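Local coordinates for probable csgAB operon transcriptional regulatory protein (Salmonella typhimurium, PDB 5XP0) that acts as the master regulator of biofilm formation, a DNA-binding protein needed for transcription of the curli operon csgAB, here represented by its regulatory receiver domain, at residues His18-Thr31 with Leu37-Ile50. Residues are numbered along the deposited sequence; the frame is centred on the assembly and turned at random.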
loop_
_atom_site.group_PDB
_atom_site.type_symbol
_atom_site.label_atom_id
_atom_site.label_comp_id
_atom_site.label_asym_id
_atom_site.label_seq_id
_atom_site.Cartn_x
_atom_site.Cartn_y
_atom_site.Cartn_z
ATOM N N HIS B 18 -6.937 10.026 -19.830
ATOM C CA HIS B 18 -6.093 9.711 -18.759
ATOM C C HIS B 18 -6.705 8.726 -17.851
ATOM O O HIS B 18 -7.799 8.797 -17.531
ATOM C CB HIS B 18 -5.912 10.941 -17.952
ATOM C CG HIS B 18 -5.480 12.142 -18.701
ATOM N ND1 HIS B 18 -6.357 13.096 -19.126
ATOM C CD2 HIS B 18 -4.259 12.581 -19.032
ATOM C CE1 HIS B 18 -5.694 14.072 -19.703
ATOM N NE2 HIS B 18 -4.416 13.786 -19.655
ATOM N N THR B 19 -5.952 7.805 -17.457
ATOM C CA THR B 19 -6.413 6.820 -16.491
ATOM C C THR B 19 -5.228 6.301 -15.683
ATOM O O THR B 19 -4.119 6.141 -16.197
ATOM C CB THR B 19 -7.154 5.676 -17.178
ATOM O OG1 THR B 19 -7.626 4.759 -16.190
ATOM C CG2 THR B 19 -6.260 4.958 -18.145
ATOM N N LEU B 20 -5.478 6.002 -14.418
ATOM C CA LEU B 20 -4.386 5.595 -13.561
ATOM C C LEU B 20 -4.247 4.080 -13.562
ATOM O O LEU B 20 -5.231 3.349 -13.453
ATOM C CB LEU B 20 -4.586 6.037 -12.118
ATOM C CG LEU B 20 -4.563 7.496 -11.721
ATOM C CD1 LEU B 20 -4.861 7.519 -10.232
ATOM C CD2 LEU B 20 -3.197 8.110 -12.017
ATOM N N LEU B 21 -3.008 3.617 -13.636
ATOM C CA LEU B 21 -2.717 2.196 -13.533
ATOM C C LEU B 21 -1.662 2.043 -12.454
ATOM O O LEU B 21 -0.497 2.389 -12.665
ATOM C CB LEU B 21 -2.244 1.633 -14.856
ATOM C CG LEU B 21 -1.887 0.150 -14.817
ATOM C CD1 LEU B 21 -3.039 -0.691 -14.279
ATOM C CD2 LEU B 21 -1.540 -0.296 -16.220
ATOM N N LEU B 22 -2.084 1.605 -11.274
ATOM C CA LEU B 22 -1.173 1.490 -10.162
ATOM C C LEU B 22 -0.639 0.065 -10.152
ATOM O O LEU B 22 -1.378 -0.893 -9.908
ATOM C CB LEU B 22 -1.890 1.874 -8.875
ATOM C CG LEU B 22 -1.146 1.488 -7.590
ATOM C CD1 LEU B 22 0.145 2.216 -7.491
ATOM C CD2 LEU B 22 -1.988 1.910 -6.457
ATOM N N ILE B 23 0.639 -0.077 -10.414
ATOM C CA ILE B 23 1.258 -1.380 -10.517
ATOM C C ILE B 23 2.088 -1.573 -9.269
ATOM O O ILE B 23 3.130 -0.924 -9.097
ATOM C CB ILE B 23 2.112 -1.512 -11.771
ATOM C CG1 ILE B 23 1.251 -1.318 -13.012
ATOM C CG2 ILE B 23 2.807 -2.919 -11.803
ATOM C CD1 ILE B 23 2.040 -1.412 -14.330
ATOM N N THR B 24 1.644 -2.488 -8.418
ATOM C CA THR B 24 2.229 -2.657 -7.101
ATOM C C THR B 24 1.833 -4.028 -6.563
ATOM O O THR B 24 1.276 -4.869 -7.280
ATOM C CB THR B 24 1.746 -1.536 -6.187
ATOM O OG1 THR B 24 2.373 -1.664 -4.894
ATOM C CG2 THR B 24 0.262 -1.629 -6.084
ATOM N N LYS B 25 2.096 -4.243 -5.285
ATOM C CA LYS B 25 1.593 -5.442 -4.618
ATOM C C LYS B 25 0.155 -5.182 -4.207
ATOM O O LYS B 25 -0.102 -4.212 -3.475
ATOM C CB LYS B 25 2.403 -5.739 -3.369
ATOM C CG LYS B 25 1.826 -6.891 -2.524
ATOM C CD LYS B 25 2.659 -7.117 -1.266
ATOM C CE LYS B 25 3.976 -7.786 -1.500
ATOM N NZ LYS B 25 4.450 -8.414 -0.208
ATOM N N PRO B 26 -0.815 -5.997 -4.635
ATOM C CA PRO B 26 -2.189 -5.696 -4.272
ATOM C C PRO B 26 -2.316 -5.831 -2.763
ATOM O O PRO B 26 -1.761 -6.733 -2.143
ATOM C CB PRO B 26 -3.018 -6.750 -5.030
ATOM C CG PRO B 26 -2.133 -7.268 -6.073
ATOM C CD PRO B 26 -0.735 -7.165 -5.531
ATOM N N SER B 27 -2.998 -4.890 -2.169
ATOM C CA SER B 27 -3.094 -4.795 -0.725
ATOM C C SER B 27 -4.191 -3.805 -0.432
ATOM O O SER B 27 -4.502 -2.935 -1.261
ATOM C CB SER B 27 -1.786 -4.307 -0.095
ATOM O OG SER B 27 -1.559 -2.947 -0.449
ATOM N N LEU B 28 -4.738 -3.899 0.782
ATOM C CA LEU B 28 -5.728 -2.901 1.177
ATOM C C LEU B 28 -5.134 -1.504 1.068
ATOM O O LEU B 28 -5.824 -0.557 0.686
ATOM C CB LEU B 28 -6.215 -3.138 2.601
ATOM C CG LEU B 28 -7.359 -2.182 2.971
ATOM C CD1 LEU B 28 -8.627 -2.532 2.189
ATOM C CD2 LEU B 28 -7.634 -2.245 4.400
ATOM N N GLN B 29 -3.864 -1.332 1.444
ATOM C CA GLN B 29 -3.338 0.020 1.403
ATOM C C GLN B 29 -3.147 0.529 -0.027
ATOM O O GLN B 29 -3.354 1.716 -0.270
ATOM C CB GLN B 29 -2.053 0.162 2.195
ATOM C CG GLN B 29 -0.987 -0.720 1.815
ATOM C CD GLN B 29 -0.968 -2.016 2.611
ATOM O OE1 GLN B 29 -2.007 -2.659 2.805
ATOM N NE2 GLN B 29 0.214 -2.413 3.063
ATOM N N ALA B 30 -2.800 -0.339 -0.980
ATOM C CA ALA B 30 -2.752 0.087 -2.381
ATOM C C ALA B 30 -4.117 0.547 -2.869
ATOM O O ALA B 30 -4.235 1.543 -3.592
ATOM C CB ALA B 30 -2.223 -1.051 -3.244
ATOM N N THR B 31 -5.164 -0.164 -2.490
ATOM C CA THR B 31 -6.509 0.267 -2.829
ATOM C C THR B 31 -6.831 1.618 -2.230
ATOM O O THR B 31 -7.444 2.470 -2.898
ATOM C CB THR B 31 -7.522 -0.792 -2.338
ATOM O OG1 THR B 31 -7.297 -1.998 -3.061
ATOM C CG2 THR B 31 -8.966 -0.312 -2.513
ATOM N N LEU B 37 -6.280 8.800 -4.988
ATOM C CA LEU B 37 -5.843 9.492 -6.195
ATOM C C LEU B 37 -7.000 9.668 -7.165
ATOM O O LEU B 37 -7.168 10.737 -7.755
ATOM C CB LEU B 37 -4.673 8.727 -6.842
ATOM C CG LEU B 37 -3.400 8.601 -6.012
ATOM C CD1 LEU B 37 -2.313 7.882 -6.777
ATOM C CD2 LEU B 37 -2.874 9.987 -5.620
ATOM N N LYS B 38 -7.835 8.642 -7.317
ATOM C CA LYS B 38 -8.962 8.746 -8.230
ATOM C C LYS B 38 -9.876 9.869 -7.808
ATOM O O LYS B 38 -10.327 10.662 -8.644
ATOM C CB LYS B 38 -9.736 7.419 -8.296
ATOM C CG LYS B 38 -9.034 6.364 -9.125
ATOM C CD LYS B 38 -9.693 5.018 -8.948
ATOM C CE LYS B 38 -11.106 5.011 -9.459
ATOM N NZ LYS B 38 -11.728 3.675 -9.248
ATOM N N GLN B 39 -10.177 9.946 -6.508
ATOM C CA GLN B 39 -11.101 10.969 -6.035
ATOM C C GLN B 39 -10.470 12.349 -6.080
ATOM O O GLN B 39 -11.132 13.322 -6.435
ATOM C CB GLN B 39 -11.553 10.664 -4.610
ATOM C CG GLN B 39 -12.534 9.533 -4.508
ATOM C CD GLN B 39 -12.697 9.055 -3.081
ATOM O OE1 GLN B 39 -12.191 9.678 -2.145
ATOM N NE2 GLN B 39 -13.412 7.955 -2.905
ATOM N N SER B 40 -9.185 12.454 -5.762
ATOM C CA SER B 40 -8.561 13.762 -5.769
ATOM C C SER B 40 -8.371 14.270 -7.183
ATOM O O SER B 40 -8.416 15.476 -7.410
ATOM C CB SER B 40 -7.196 13.709 -5.080
ATOM O OG SER B 40 -7.305 13.234 -3.769
ATOM N N LEU B 41 -8.104 13.375 -8.126
ATOM C CA LEU B 41 -7.850 13.770 -9.500
ATOM C C LEU B 41 -9.082 13.696 -10.387
ATOM O O LEU B 41 -9.019 14.176 -11.511
ATOM C CB LEU B 41 -6.778 12.870 -10.129
ATOM C CG LEU B 41 -5.420 12.933 -9.395
ATOM C CD1 LEU B 41 -4.533 11.760 -9.776
ATOM C CD2 LEU B 41 -4.720 14.247 -9.686
ATOM N N ALA B 42 -10.180 13.122 -9.906
ATOM C CA ALA B 42 -11.388 12.919 -10.703
ATOM C C ALA B 42 -11.075 12.087 -11.947
ATOM O O ALA B 42 -11.480 12.411 -13.062
ATOM C CB ALA B 42 -12.037 14.262 -11.091
ATOM N N ILE B 43 -10.384 10.972 -11.744
ATOM C CA ILE B 43 -9.961 10.133 -12.851
ATOM C C ILE B 43 -10.259 8.673 -12.519
ATOM O O ILE B 43 -10.403 8.294 -11.360
ATOM C CB ILE B 43 -8.456 10.354 -13.114
ATOM C CG1 ILE B 43 -7.992 9.614 -14.349
ATOM C CG2 ILE B 43 -7.661 9.883 -11.926
ATOM C CD1 ILE B 43 -6.525 9.913 -14.715
ATOM N N THR B 44 -10.382 7.866 -13.558
ATOM C CA THR B 44 -10.563 6.441 -13.361
ATOM C C THR B 44 -9.200 5.795 -13.126
ATOM O O THR B 44 -8.143 6.371 -13.422
ATOM C CB THR B 44 -11.305 5.836 -14.558
ATOM O OG1 THR B 44 -11.805 4.540 -14.207
ATOM C CG2 THR B 44 -10.406 5.704 -15.740
ATOM N N GLY B 45 -9.218 4.594 -12.577
ATOM C CA GLY B 45 -7.958 3.940 -12.277
ATOM C C GLY B 45 -8.163 2.491 -11.914
ATOM O O GLY B 45 -9.279 2.056 -11.611
ATOM N N LYS B 46 -7.062 1.751 -11.947
ATOM C CA LYS B 46 -7.077 0.335 -11.588
ATOM C C LYS B 46 -5.760 -0.021 -10.956
ATOM O O LYS B 46 -4.737 0.625 -11.206
ATOM C CB LYS B 46 -7.288 -0.577 -12.815
ATOM C CG LYS B 46 -8.492 -0.296 -13.695
ATOM C CD LYS B 46 -9.790 -0.763 -13.030
ATOM C CE LYS B 46 -11.024 -0.071 -13.598
ATOM N NZ LYS B 46 -12.247 -0.490 -12.860
ATOM N N LEU B 47 -5.793 -1.108 -10.201
ATOM C CA LEU B 47 -4.635 -1.698 -9.555
ATOM C C LEU B 47 -4.208 -2.915 -10.352
ATOM O O LEU B 47 -5.053 -3.707 -10.754
ATOM C CB LEU B 47 -5.039 -2.106 -8.146
ATOM C CG LEU B 47 -4.049 -2.335 -7.022
ATOM C CD1 LEU B 47 -4.851 -2.494 -5.720
ATOM C CD2 LEU B 47 -3.238 -3.581 -7.291
ATOM N N HIS B 48 -2.919 -3.091 -10.566
ATOM C CA HIS B 48 -2.437 -4.305 -11.233
ATOM C C HIS B 48 -1.265 -4.898 -10.467
ATOM O O HIS B 48 -0.311 -4.190 -10.151
ATOM C CB HIS B 48 -2.028 -4.029 -12.676
ATOM C CG HIS B 48 -1.456 -5.221 -13.374
ATOM N ND1 HIS B 48 -2.239 -6.133 -14.045
ATOM C CD2 HIS B 48 -0.182 -5.677 -13.467
ATOM C CE1 HIS B 48 -1.469 -7.070 -14.570
ATOM N NE2 HIS B 48 -0.217 -6.818 -14.230
ATOM N N ASN B 49 -1.304 -6.212 -10.236
ATOM C CA ASN B 49 -0.242 -6.909 -9.525
ATOM C C ASN B 49 1.056 -6.857 -10.327
ATOM O O ASN B 49 1.144 -7.446 -11.415
ATOM C CB ASN B 49 -0.629 -8.372 -9.322
ATOM C CG ASN B 49 0.285 -9.071 -8.347
ATOM O OD1 ASN B 49 1.463 -8.711 -8.193
ATOM N ND2 ASN B 49 -0.262 -10.040 -7.645
ATOM N N ILE B 50 2.069 -6.202 -9.758
ATOM C CA ILE B 50 3.386 -6.039 -10.379
ATOM C C ILE B 50 4.024 -7.364 -10.732
ATOM O O ILE B 50 4.887 -7.426 -11.630
ATOM C CB ILE B 50 4.291 -5.239 -9.428
ATOM C CG1 ILE B 50 5.585 -4.860 -10.137
ATOM C CG2 ILE B 50 4.583 -6.035 -8.118
ATOM C CD1 ILE B 50 6.375 -3.768 -9.406
HETATM O O HOH W 1 -10.207 8.859 -16.439
#
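Leu20, Leu22 and Thr24 exchange backbone hydrogen bonds with Thr44, Lys46, His48 and Ile50, pairing strands 19-24 and 45-49 in parallel. Leu20 N donates to Thr44 O at 2.9 Å, and Leu20 O accepts from Lys46 N. The last bond runs from Ile50 N to Thr24 O. Just before the first of these bonds, a water donates to His18 O and accepts from Thr44 N.

The apolar contacts lie on both faces of the pair. Leu20 reaches helix 28-41 with CD1, 3.6 Å from Leu37 CB, and CG2 of Ile43 comes across at about a right angle. With Leu47 CG anti to the backbone N (chi1 -160°), the branch lies over Pro26 and the start of helix 28-41, and one methyl goes to each. Leu47 CD1 lies 3.9 Å from Ala30 CB, and Leu47 CD2 lies 3.8 Å from Pro26 CA. This is the first beta-alpha-beta unit of a CheY-like receiver domain: helix 28-41 joins the two strands, and 45-49 is an outermost strand of the sheet within the chain. On the other face, Leu21 CD1 lies alongside His48 CB, while Ile23 CG2 packs 3.6 Å from Ile50 CB.

Polar side chains gather at the C-terminal end of the strands. Ser27 is the N-cap of helix 28-41, with OG accepting from Ala30 N at 2.9 Å. The Asn49 amide packs across the Pro26 ring, Asn49 CG 3.6 Å from Pro26 CD, and OD1 accepts from Gln51 N. Thr24 OG1 is hydrogen-bonded to Asp66.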